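Local structure of cystathionine beta-lyase family protein, YNBB B.subtilis ortholog (Clostridium acetobutylicum, 3HVY) at residues D[49-53]-D[291-295]; D[94-98]-D[281-286]; D[105-109]-D[216-220]; D[236-242]-D[254-260]. The protein probably catalyses pyridoxal-phosphate-dependent cleavage of carbon-sulfur bonds in sulfur-containing amino acids, and has tentatively been linked to aluminium resistance. One frame throughout, in Å; residues are numbered along the deposited sequence.

Contact 1 (D[49-53]-D[291-295]); sequences VLKAF and YEGLF
Phe-53 reaches from helix 18-55 into a groove formed by Tyr-291, Leu-294 and Phe-295 on helix 287-317, making an aromatic cluster between two roughly antiparallel helices. The short axes approach to 10.8 Å at 146°, so contact is made by side chains reaching across, some of them onto the facing backbone. From CB, Phe-53 leaves its helix with chi1 at -92°, well away from a staggered position, and the ring's far half does the touching. CE1 slides past Leu-294 CD2 at 3.9 Å, while CE2 meets Tyr-291 CD1 at 3.6 Å. At the tip, CZ lies 3.2 Å from Tyr-291 O, which sits at the ring edge near its plane; that oxygen is already the acceptor for Phe-295 N within the helical turn. The Phe-53 and Tyr-291 rings are set obliquely. Phe-295 instead turns its edge toward the face of Phe-53, a T-shaped pair with planes at 79° and centroids 5.8 Å apart. His-413 of the second subunit forms another edge-to-face pair with Phe-295, which extends the cluster across the subunit boundary. Helix 74-87 packs on Leu-294, and Tyr-291 OH is hydrogen-bonded to Gly-75 O, which fixes the polar end of an otherwise apolar group. Leu-50 runs beside Phe-295, pointing the same way, with CD1 4.0 Å from Phe-295 CE1. Val-49, one turn before Phe-53, touches Leu-294 CG with CG1 at 4.2 Å.

Contact 2 (D[94-98]-D[281-286]); sequences VRPHF and GSTFGV
The imidazole of His-97 carries Phe-284 over one face and Ser-282 O at its edge. Phe-284 CE2 stands 3.6 Å above the plane of the His-97 ring, displaced toward its rim, and the two planes meet at 48°, too oblique for either a stack or a T-shaped pair. Thr-283 CG2 also lies at the imidazole edge. The edge of the Phe-284 ring is taken by Pro-96, whose CG is 4.0 Å from Phe-284 CD2. Pro-96 CB then continues to Val-286 CG2 at 3.8 Å, so the proline ring bridges two side chains of the facing loop. Both backbones are bent here: a type I turn spans Arg-95 to Phe-98 as the chain leaves strand 91-95, and a type I' turn spans Thr-283 to Val-286, closed by Val-286 N to Thr-283 O at 3.0 Å. In the third subunit, the Phe-284 copy stacks on this Phe-284, placing the contact at a subunit interface. Polar contact across the segments comes from His-97 NE2, which donates to Ser-282 O at 2.8 Å. The short distance is offset by an N-H...O angle of 125°, and the bond is weak. His-97 ND1 makes another weak bond, to His-97 O of the third subunit. With a carbonyl oxygen near each nitrogen, the surroundings may favour a protonated imidazole, although two weak bonds make that tentative.

Contact 3 (D[105-109]-D[216-220]); sequences IGAAL and FVDNC
Ile-105 and Phe-216 meet because their first torsions send both side chains into the layer between helix and sheet. In Ile-105, chi1 of -69° sets CG2 anti to the backbone N, aiming it at the phenyl ring, while the CG1-CD1 branch runs on toward Asp-218; in Phe-216, chi1 of 172° swings the ring out toward the helix. This is the alpha/beta layering of the large domain in fold type I pyridoxal-phosphate enzymes. Helix 101-111 lies on the mixed sheet, its short axis 9.9 Å from that of strand 216-218 and nearly antiparallel to it at 170°. Three helix residues touch the Phe-216 ring: Ile-105 CG2 at its edge, 3.8 Å from CE2; Ala-108 CB obliquely, 3.7 Å from CE1; and Leu-109 CD2, also oblique, 3.8 Å from CD2. Beyond the ring, Ile-105 CD1 is 3.3 Å from Asp-218 CG and about as far from both carboxylate oxygens, so the methyl lies over a face of the carboxylate rather than at its rim. Asp-218 OD2 is hydrogen-bonded to N1 of the pyridoxal-phosphate lysine at position 244, the aspartate-pyridine pairing characteristic of the fold. Ile-105 thus lays an apolar methyl against a carboxylate that binds the cofactor. The other oxygen closes an Asx turn, in which Asp-218 OD1 accepts from Cys-220 N at 3.1 Å, approached almost in line with its C-O bond.

Contact 4 (D[236-242]-D[254-260]); sequences DIIAGSL and GGYIAGK
Six backbone hydrogen bonds join segments 236-242 and 254-260: four within the antiparallel strands 237-241 and 255-259, and one just beyond each end. The shortest, Ile-238 N to Ala-258 O at 2.7 Å, approaches close to the carbonyl direction. Its reciprocal, Ala-258 N to Ile-238 O, has a donor tilted 31° from the carbonyl plane, and Gly-240 and Tyr-256 exchange a second reciprocal pair. At one end Lys-260 N donates to Asp-236 O. At the other, Leu-242 N reaches Gly-254 O at 3.0 Å from 51° above the carbonyl plane, and water 1 donates to the same oxygen at 2.7 Å while also bonding Ser-241 OG. Asp-236 OD1 and Lys-260 NZ are 4.9 Å apart, too far for a salt bridge; the aspartate's OD2 instead pairs with Arg-207 and Val-215 N. Tyr-256, with chi1 at 74°, folds back across its partner strand. Gly-240 N lies 3.6 Å above the centre of the Tyr-256 ring, and Ile-238 CD1 meets the ring edge in plane, 4.0 Å from CE2. Tyr-256 OH is hydrogen-bonded to Glu-223 and Asn-219. On the other face, Ile-237 CD1 and Ile-257 CG2 press unusually close at 3.5 Å. That face, with Ala-239, packs under helix 101-111, and helix 261-271 also covers Ile-237 and Ile-257. Within the sheet, strand 214-218 runs parallel beside 237-241, and strand 91-95 lies antiparallel beside 255-259.

How the contacts relate
Contacts 2, 3 and 4 share one mixed sheet. Contact 4 joins contacts 2 and 3: Arg-95 O of contact 2 probably accepts from Gly-255 N at 3.1 Å, and Ala-239 O probably accepts from Asn-219 N of contact 3 at 2.9 Å. Centres of contacts 3 and 4 are about 7 Å apart, those of 2 and 4 about 14 Å. The cofactor-bearing lysine at position 244 lies in the chain between the two strands of contact 4, while its pyridine nitrogen is held from contact 3. Contact 1 stands apart, its nearest atoms about 5 Å from contact 2 and 11 Å from contact 3; the side chain of Val-49 is about 10 Å from the bound sodium ion.

Contact 1 (D[49-53]-D[291-295])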
loop_
_atom_site.group_PDB
_atom_site.type_symbol
_atom_site.label_atom_id
_atom_site.label_comp_id
_atom_site.label_asym_id
_atom_site.label_seq_id
_atom_site.Cartn_x
_atom_site.Cartn_y
_atom_site.Cartn_z
ATOM N N VAL D 49 8.959 26.019 -1.028
ATOM C CA VAL D 49 8.672 24.645 -1.342
ATOM C C VAL D 49 7.983 24.554 -2.706
ATOM O O VAL D 49 8.371 23.747 -3.529
ATOM C CB VAL D 49 7.860 23.915 -0.187
ATOM C CG1 VAL D 49 7.435 22.553 -0.629
ATOM C CG2 VAL D 49 8.749 23.777 1.102
ATOM N N LEU D 50 6.993 25.392 -2.952
ATOM C CA LEU D 50 6.305 25.396 -4.217
ATOM C C LEU D 50 7.318 25.589 -5.356
ATOM O O LEU D 50 7.289 24.879 -6.385
ATOM C CB LEU D 50 5.274 26.527 -4.223
ATOM C CG LEU D 50 4.485 26.734 -5.510
ATOM C CD1 LEU D 50 3.730 25.421 -5.877
ATOM C CD2 LEU D 50 3.545 27.964 -5.402
ATOM N N LYS D 51 8.223 26.544 -5.217
ATOM C CA LYS D 51 9.207 26.767 -6.292
ATOM C C LYS D 51 10.070 25.525 -6.545
ATOM O O LYS D 51 10.407 25.212 -7.673
ATOM C CB LYS D 51 10.160 27.912 -5.959
ATOM C CG LYS D 51 9.569 29.295 -5.959
ATOM C CD LYS D 51 10.666 30.372 -5.987
ATOM C CE LYS D 51 11.735 30.183 -4.923
ATOM N NZ LYS D 51 12.737 31.303 -4.914
ATOM N N ALA D 52 10.497 24.863 -5.475
ATOM C CA ALA D 52 11.317 23.654 -5.582
ATOM C C ALA D 52 10.533 22.553 -6.388
ATOM O O ALA D 52 11.078 21.902 -7.311
ATOM C CB ALA D 52 11.726 23.180 -4.194
ATOM N N PHE D 53 9.245 22.373 -6.084
ATOM C CA PHE D 53 8.430 21.428 -6.840
ATOM C C PHE D 53 8.434 21.762 -8.347
ATOM O O PHE D 53 8.665 20.911 -9.207
ATOM C CB PHE D 53 6.986 21.460 -6.328
ATOM C CG PHE D 53 6.678 20.445 -5.218
ATOM C CD1 PHE D 53 7.089 20.653 -3.914
ATOM C CD2 PHE D 53 5.930 19.315 -5.496
ATOM C CE1 PHE D 53 6.790 19.745 -2.919
ATOM C CE2 PHE D 53 5.612 18.386 -4.513
ATOM C CZ PHE D 53 6.057 18.589 -3.219
ATOM N N TYR D 291 5.770 13.545 -0.958
ATOM C CA TYR D 291 5.675 14.817 -1.658
ATOM C C TYR D 291 4.579 15.684 -1.067
ATOM O O TYR D 291 4.780 16.855 -0.808
ATOM C CB TYR D 291 5.349 14.611 -3.167
ATOM C CG TYR D 291 6.539 14.240 -4.076
ATOM C CD1 TYR D 291 7.420 15.223 -4.532
ATOM C CD2 TYR D 291 6.742 12.942 -4.510
ATOM C CE1 TYR D 291 8.454 14.915 -5.373
ATOM C CE2 TYR D 291 7.782 12.622 -5.333
ATOM C CZ TYR D 291 8.645 13.609 -5.770
ATOM O OH TYR D 291 9.725 13.318 -6.587
ATOM N N GLU D 292 3.377 15.117 -0.910
ATOM C CA GLU D 292 2.295 15.901 -0.356
ATOM C C GLU D 292 2.643 16.361 1.046
ATOM O O GLU D 292 2.352 17.458 1.414
ATOM C CB GLU D 292 0.981 15.113 -0.323
ATOM C CG GLU D 292 -0.153 16.034 0.133
ATOM C CD GLU D 292 -1.563 15.454 0.038
ATOM O OE1 GLU D 292 -1.706 14.256 -0.285
ATOM O OE2 GLU D 292 -2.520 16.232 0.280
ATOM N N GLY D 293 3.256 15.485 1.846
ATOM C CA GLY D 293 3.665 15.828 3.158
ATOM C C GLY D 293 4.630 16.985 3.176
ATOM O O GLY D 293 4.510 17.905 4.024
ATOM N N LEU D 294 5.605 16.949 2.284
ATOM C CA LEU D 294 6.515 18.090 2.113
ATOM C C LEU D 294 5.799 19.418 1.774
ATOM O O LEU D 294 6.100 20.481 2.333
ATOM C CB LEU D 294 7.582 17.746 1.070
ATOM C CG LEU D 294 8.615 18.799 0.700
ATOM C CD1 LEU D 294 9.415 19.132 1.898
ATOM C CD2 LEU D 294 9.502 18.382 -0.455
ATOM N N PHE D 295 4.839 19.354 0.868
ATOM C CA PHE D 295 4.085 20.522 0.494
ATOM C C PHE D 295 3.316 21.133 1.651
ATOM O O PHE D 295 3.268 22.368 1.783
ATOM C CB PHE D 295 3.165 20.212 -0.670
ATOM C CG PHE D 295 2.587 21.422 -1.270
ATOM C CD1 PHE D 295 3.387 22.270 -2.013
ATOM C CD2 PHE D 295 1.274 21.748 -1.057
ATOM C CE1 PHE D 295 2.880 23.420 -2.561
ATOM C CE2 PHE D 295 0.745 22.882 -1.588
ATOM C CZ PHE D 295 1.575 23.753 -2.341
#

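Contact 2 (D[94-98]-D[281-286])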
loop_
_atom_site.group_PDB
_atom_site.type_symbol
_atom_site.label_atom_id
_atom_site.label_comp_id
_atom_site.label_asym_id
_atom_site.label_seq_id
_atom_site.Cartn_x
_atom_site.Cartn_y
_atom_site.Cartn_z
ATOM N N VAL D 94 16.601 11.121 0.819
ATOM C CA VAL D 94 15.363 10.995 1.528
ATOM C C VAL D 94 14.811 9.605 1.249
ATOM O O VAL D 94 14.649 9.188 0.072
ATOM C CB VAL D 94 14.341 12.044 1.025
ATOM C CG1 VAL D 94 13.075 12.021 1.920
ATOM C CG2 VAL D 94 14.976 13.432 0.899
ATOM N N ARG D 95 14.525 8.859 2.316
ATOM C CA ARG D 95 14.139 7.476 2.145
ATOM C C ARG D 95 13.210 7.061 3.240
ATOM O O ARG D 95 13.353 7.487 4.405
ATOM C CB ARG D 95 15.348 6.550 2.218
ATOM C CG ARG D 95 16.345 6.683 1.103
ATOM C CD ARG D 95 15.799 6.163 -0.213
ATOM N NE ARG D 95 16.795 6.168 -1.287
ATOM C CZ ARG D 95 17.146 7.236 -1.991
ATOM N NH1 ARG D 95 16.608 8.411 -1.735
ATOM N NH2 ARG D 95 18.056 7.122 -2.947
ATOM N N PRO D 96 12.240 6.205 2.902
ATOM C CA PRO D 96 11.336 5.616 3.918
ATOM C C PRO D 96 12.084 4.531 4.726
ATOM O O PRO D 96 11.655 4.097 5.801
ATOM C CB PRO D 96 10.243 4.969 3.052
ATOM C CG PRO D 96 11.002 4.551 1.811
ATOM C CD PRO D 96 11.936 5.712 1.554
ATOM N N HIS D 97 13.225 4.108 4.211
ATOM C CA HIS D 97 14.005 3.054 4.848
ATOM C C HIS D 97 14.601 3.433 6.193
ATOM O O HIS D 97 15.027 2.537 6.958
ATOM C CB HIS D 97 15.120 2.572 3.922
ATOM C CG HIS D 97 14.647 2.213 2.540
ATOM N ND1 HIS D 97 14.688 0.926 2.044
ATOM C CD2 HIS D 97 14.112 2.984 1.552
ATOM C CE1 HIS D 97 14.177 0.919 0.819
ATOM N NE2 HIS D 97 13.831 2.153 0.492
ATOM N N PHE D 98 14.757 4.721 6.481
ATOM C CA PHE D 98 15.271 5.089 7.796
ATOM C C PHE D 98 14.167 4.769 8.820
ATOM O O PHE D 98 13.008 5.140 8.636
ATOM C CB PHE D 98 15.610 6.548 7.899
ATOM C CG PHE D 98 16.806 7.002 7.088
ATOM C CD1 PHE D 98 18.094 6.726 7.490
ATOM C CD2 PHE D 98 16.612 7.775 5.946
ATOM C CE1 PHE D 98 19.151 7.198 6.795
ATOM C CE2 PHE D 98 17.700 8.256 5.233
ATOM C CZ PHE D 98 18.929 7.972 5.642
ATOM N N GLY D 281 17.000 0.734 -3.999
ATOM C CA GLY D 281 16.066 0.959 -2.901
ATOM C C GLY D 281 14.705 1.367 -3.383
ATOM O O GLY D 281 14.469 2.556 -3.524
ATOM N N SER D 282 13.809 0.394 -3.598
ATOM C CA SER D 282 12.452 0.747 -3.969
ATOM C C SER D 282 11.741 1.358 -2.742
ATOM O O SER D 282 12.218 1.233 -1.605
ATOM C CB SER D 282 11.686 -0.441 -4.521
ATOM O OG SER D 282 11.783 -1.505 -3.618
ATOM N N THR D 283 10.576 1.957 -2.988
ATOM C CA THR D 283 10.001 2.881 -2.018
ATOM C C THR D 283 8.577 2.563 -1.594
ATOM O O THR D 283 7.876 3.401 -1.063
ATOM C CB THR D 283 10.169 4.322 -2.497
ATOM O OG1 THR D 283 9.627 4.461 -3.826
ATOM C CG2 THR D 283 11.674 4.662 -2.533
ATOM N N PHE D 284 8.164 1.319 -1.792
ATOM C CA PHE D 284 6.928 0.819 -1.181
ATOM C C PHE D 284 5.638 1.578 -1.498
ATOM O O PHE D 284 4.670 1.407 -0.789
ATOM C CB PHE D 284 7.118 0.730 0.339
ATOM C CG PHE D 284 8.417 0.088 0.753
ATOM C CD1 PHE D 284 8.588 -1.278 0.642
ATOM C CD2 PHE D 284 9.461 0.854 1.213
ATOM C CE1 PHE D 284 9.794 -1.873 1.026
ATOM C CE2 PHE D 284 10.675 0.266 1.590
ATOM C CZ PHE D 284 10.833 -1.111 1.476
ATOM N N GLY D 285 5.614 2.372 -2.566
ATOM C CA GLY D 285 4.469 3.204 -2.914
ATOM C C GLY D 285 4.273 4.442 -2.027
ATOM O O GLY D 285 3.236 5.081 -2.091
ATOM N N VAL D 286 5.257 4.807 -1.207
ATOM C CA VAL D 286 5.101 5.976 -0.337
ATOM C C VAL D 286 5.325 7.350 -0.991
ATOM O O VAL D 286 5.127 8.377 -0.339
ATOM C CB VAL D 286 5.970 5.869 0.949
ATOM C CG1 VAL D 286 5.727 4.538 1.599
ATOM C CG2 VAL D 286 7.496 6.125 0.675
#

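Contact 3 (D[105-109]-D[216-220])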
loop_
_atom_site.group_PDB
_atom_site.type_symbol
_atom_site.label_atom_id
_atom_site.label_comp_id
_atom_site.label_asym_id
_atom_site.label_seq_id
_atom_site.Cartn_x
_atom_site.Cartn_y
_atom_site.Cartn_z
ATOM N N ILE D 105 20.657 10.356 11.523
ATOM C CA ILE D 105 21.744 11.064 12.184
ATOM C C ILE D 105 22.958 10.156 12.298
ATOM O O ILE D 105 24.048 10.506 11.851
ATOM C CB ILE D 105 21.316 11.634 13.570
ATOM C CG1 ILE D 105 20.292 12.786 13.386
ATOM C CG2 ILE D 105 22.558 12.131 14.377
ATOM C CD1 ILE D 105 19.483 13.036 14.588
ATOM N N GLY D 106 22.749 8.962 12.827
ATOM C CA GLY D 106 23.804 7.951 12.896
ATOM C C GLY D 106 24.484 7.628 11.574
ATOM O O GLY D 106 25.703 7.493 11.532
ATOM N N ALA D 107 23.708 7.490 10.500
ATOM C CA ALA D 107 24.251 7.170 9.194
ATOM C C ALA D 107 25.147 8.338 8.707
ATOM O O ALA D 107 26.182 8.123 8.069
ATOM C CB ALA D 107 23.118 6.895 8.204
ATOM N N ALA D 108 24.725 9.575 8.977
ATOM C CA ALA D 108 25.499 10.756 8.595
ATOM C C ALA D 108 26.846 10.763 9.330
ATOM O O ALA D 108 27.863 11.073 8.732
ATOM C CB ALA D 108 24.733 12.042 8.843
ATOM N N LEU D 109 26.858 10.344 10.603
ATOM C CA LEU D 109 28.077 10.275 11.373
ATOM C C LEU D 109 28.976 9.115 10.950
ATOM O O LEU D 109 30.128 9.341 10.575
ATOM C CB LEU D 109 27.768 10.214 12.868
ATOM C CG LEU D 109 26.982 11.434 13.414
ATOM C CD1 LEU D 109 26.434 11.144 14.844
ATOM C CD2 LEU D 109 27.877 12.668 13.334
ATOM N N PHE D 216 28.274 19.176 10.946
ATOM C CA PHE D 216 27.038 18.415 10.953
ATOM C C PHE D 216 26.044 19.002 11.933
ATOM O O PHE D 216 26.400 19.269 13.102
ATOM C CB PHE D 216 27.289 16.942 11.326
ATOM C CG PHE D 216 26.015 16.163 11.536
ATOM C CD1 PHE D 216 25.168 15.868 10.464
ATOM C CD2 PHE D 216 25.657 15.729 12.776
ATOM C CE1 PHE D 216 23.966 15.162 10.680
ATOM C CE2 PHE D 216 24.479 15.033 12.960
ATOM C CZ PHE D 216 23.641 14.776 11.906
ATOM N N VAL D 217 24.818 19.255 11.460
ATOM C CA VAL D 217 23.703 19.684 12.378
ATOM C C VAL D 217 22.515 18.691 12.376
ATOM O O VAL D 217 21.936 18.408 11.340
ATOM C CB VAL D 217 23.187 21.079 12.011
ATOM C CG1 VAL D 217 22.149 21.647 13.027
ATOM C CG2 VAL D 217 24.378 22.042 11.874
ATOM N N ASP D 218 22.210 18.147 13.546
ATOM C CA ASP D 218 20.993 17.375 13.795
ATOM C C ASP D 218 19.868 18.391 13.719
ATOM O O ASP D 218 19.763 19.259 14.595
ATOM C CB ASP D 218 21.099 16.762 15.183
ATOM C CG ASP D 218 19.812 16.100 15.649
ATOM O OD1 ASP D 218 18.791 16.214 14.928
ATOM O OD2 ASP D 218 19.824 15.500 16.777
ATOM N N ASN D 219 19.069 18.334 12.646
ATOM C CA ASN D 219 18.060 19.380 12.377
ATOM C C ASN D 219 16.661 18.997 12.861
ATOM O O ASN D 219 15.698 19.653 12.517
ATOM C CB ASN D 219 17.993 19.641 10.875
ATOM C CG ASN D 219 17.516 21.014 10.561
ATOM O OD1 ASN D 219 17.806 21.951 11.315
ATOM N ND2 ASN D 219 16.752 21.168 9.439
ATOM N N CYS D 220 16.549 17.884 13.581
ATOM C CA CYS D 220 15.253 17.450 14.062
ATOM C C CYS D 220 14.446 18.540 14.788
ATOM O O CYS D 220 14.956 19.186 15.670
ATOM C CB CYS D 220 15.413 16.246 14.993
ATOM S SG CYS D 220 15.763 14.676 14.132
#

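Contact 4 (D[236-242]-D[254-260])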
loop_
_atom_site.group_PDB
_atom_site.type_symbol
_atom_site.label_atom_id
_atom_site.label_comp_id
_atom_site.label_asym_id
_atom_site.label_seq_id
_atom_site.Cartn_x
_atom_site.Cartn_y
_atom_site.Cartn_z
ATOM N N ASP D 236 27.599 21.638 6.581
ATOM C CA ASP D 236 28.008 20.728 5.499
ATOM C C ASP D 236 27.056 19.569 5.276
ATOM O O ASP D 236 26.969 19.032 4.195
ATOM C CB ASP D 236 29.381 20.157 5.799
ATOM C CG ASP D 236 30.475 21.216 5.744
ATOM O OD1 ASP D 236 30.514 21.962 4.757
ATOM O OD2 ASP D 236 31.275 21.296 6.700
ATOM N N ILE D 237 26.360 19.171 6.323
ATOM C CA ILE D 237 25.470 18.072 6.276
ATOM C C ILE D 237 24.508 18.173 7.450
ATOM O O ILE D 237 24.865 18.601 8.560
ATOM C CB ILE D 237 26.244 16.718 6.222
ATOM C CG1 ILE D 237 25.289 15.538 6.070
ATOM C CG2 ILE D 237 27.247 16.571 7.373
ATOM C CD1 ILE D 237 25.991 14.148 5.829
ATOM N N ILE D 238 23.261 17.835 7.162
ATOM C CA ILE D 238 22.187 17.836 8.169
ATOM C C ILE D 238 21.399 16.527 8.047
ATOM O O ILE D 238 21.506 15.838 7.040
ATOM C CB ILE D 238 21.247 19.053 8.033
ATOM C CG1 ILE D 238 20.422 19.001 6.734
ATOM C CG2 ILE D 238 22.026 20.365 8.103
ATOM C CD1 ILE D 238 19.366 20.121 6.647
ATOM N N ALA D 239 20.627 16.196 9.085
ATOM C CA ALA D 239 19.808 14.989 9.117
ATOM C C ALA D 239 18.591 15.243 9.954
ATOM O O ALA D 239 18.613 16.094 10.891
ATOM C CB ALA D 239 20.571 13.771 9.677
ATOM N N GLY D 240 17.526 14.514 9.626
ATOM C CA GLY D 240 16.249 14.628 10.336
ATOM C C GLY D 240 15.287 13.493 10.075
ATOM O O GLY D 240 15.601 12.597 9.308
ATOM N N SER D 241 14.123 13.548 10.736
ATOM C CA SER D 241 13.091 12.504 10.712
ATOM C C SER D 241 11.897 12.974 9.922
ATOM O O SER D 241 11.475 14.102 10.057
ATOM C CB SER D 241 12.621 12.157 12.134
ATOM O OG SER D 241 11.494 11.279 12.133
ATOM N N LEU D 242 11.382 12.105 9.053
ATOM C CA LEU D 242 10.233 12.475 8.223
ATOM C C LEU D 242 8.930 12.411 9.025
ATOM O O LEU D 242 7.914 12.886 8.545
ATOM C CB LEU D 242 10.096 11.589 6.987
ATOM C CG LEU D 242 11.206 11.562 5.933
ATOM C CD1 LEU D 242 10.840 10.677 4.670
ATOM C CD2 LEU D 242 11.619 12.930 5.540
ATOM N N GLY D 254 10.548 7.160 7.976
ATOM C CA GLY D 254 11.686 7.617 7.156
ATOM C C GLY D 254 12.488 8.779 7.713
ATOM O O GLY D 254 12.273 9.238 8.837
ATOM N N GLY D 255 13.456 9.218 6.915
ATOM C CA GLY D 255 14.421 10.226 7.342
ATOM C C GLY D 255 15.081 10.859 6.125
ATOM O O GLY D 255 14.887 10.399 4.990
ATOM N N TYR D 256 15.870 11.905 6.377
ATOM C CA TYR D 256 16.580 12.584 5.337
ATOM C C TYR D 256 17.999 12.933 5.803
ATOM O O TYR D 256 18.262 13.070 7.002
ATOM C CB TYR D 256 15.816 13.822 4.854
ATOM C CG TYR D 256 15.841 14.998 5.821
ATOM C CD1 TYR D 256 14.867 15.132 6.804
ATOM C CD2 TYR D 256 16.859 15.965 5.747
ATOM C CE1 TYR D 256 14.919 16.188 7.709
ATOM C CE2 TYR D 256 16.913 17.021 6.661
ATOM C CZ TYR D 256 15.928 17.132 7.626
ATOM O OH TYR D 256 15.924 18.161 8.550
ATOM N N ILE D 257 18.895 13.004 4.823
ATOM C CA ILE D 257 20.229 13.531 4.968
ATOM C C ILE D 257 20.434 14.502 3.819
ATOM O O ILE D 257 20.038 14.220 2.709
ATOM C CB ILE D 257 21.301 12.452 4.934
ATOM C CG1 ILE D 257 21.094 11.496 6.074
ATOM C CG2 ILE D 257 22.759 13.141 4.949
ATOM C CD1 ILE D 257 22.086 10.335 6.145
ATOM N N ALA D 258 20.990 15.674 4.103
ATOM C CA ALA D 258 21.177 16.716 3.101
ATOM C C ALA D 258 22.481 17.449 3.355
ATOM O O ALA D 258 22.901 17.660 4.496
ATOM C CB ALA D 258 20.035 17.718 3.095
ATOM N N GLY D 259 23.106 17.870 2.269
ATOM C CA GLY D 259 24.393 18.557 2.353
ATOM C C GLY D 259 25.252 18.442 1.106
ATOM O O GLY D 259 24.758 18.252 -0.010
ATOM N N LYS D 260 26.556 18.571 1.303
ATOM C CA LYS D 260 27.506 18.417 0.243
ATOM C C LYS D 260 27.428 17.018 -0.302
ATOM O O LYS D 260 27.304 16.083 0.450
ATOM C CB LYS D 260 28.937 18.744 0.754
ATOM C CG LYS D 260 28.985 20.215 1.201
ATOM C CD LYS D 260 30.224 20.948 0.927
ATOM C CE LYS D 260 30.065 22.444 1.301
ATOM N NZ LYS D 260 29.732 23.349 0.140
HETATM O O HOH W 1 11.284 8.541 11.224
#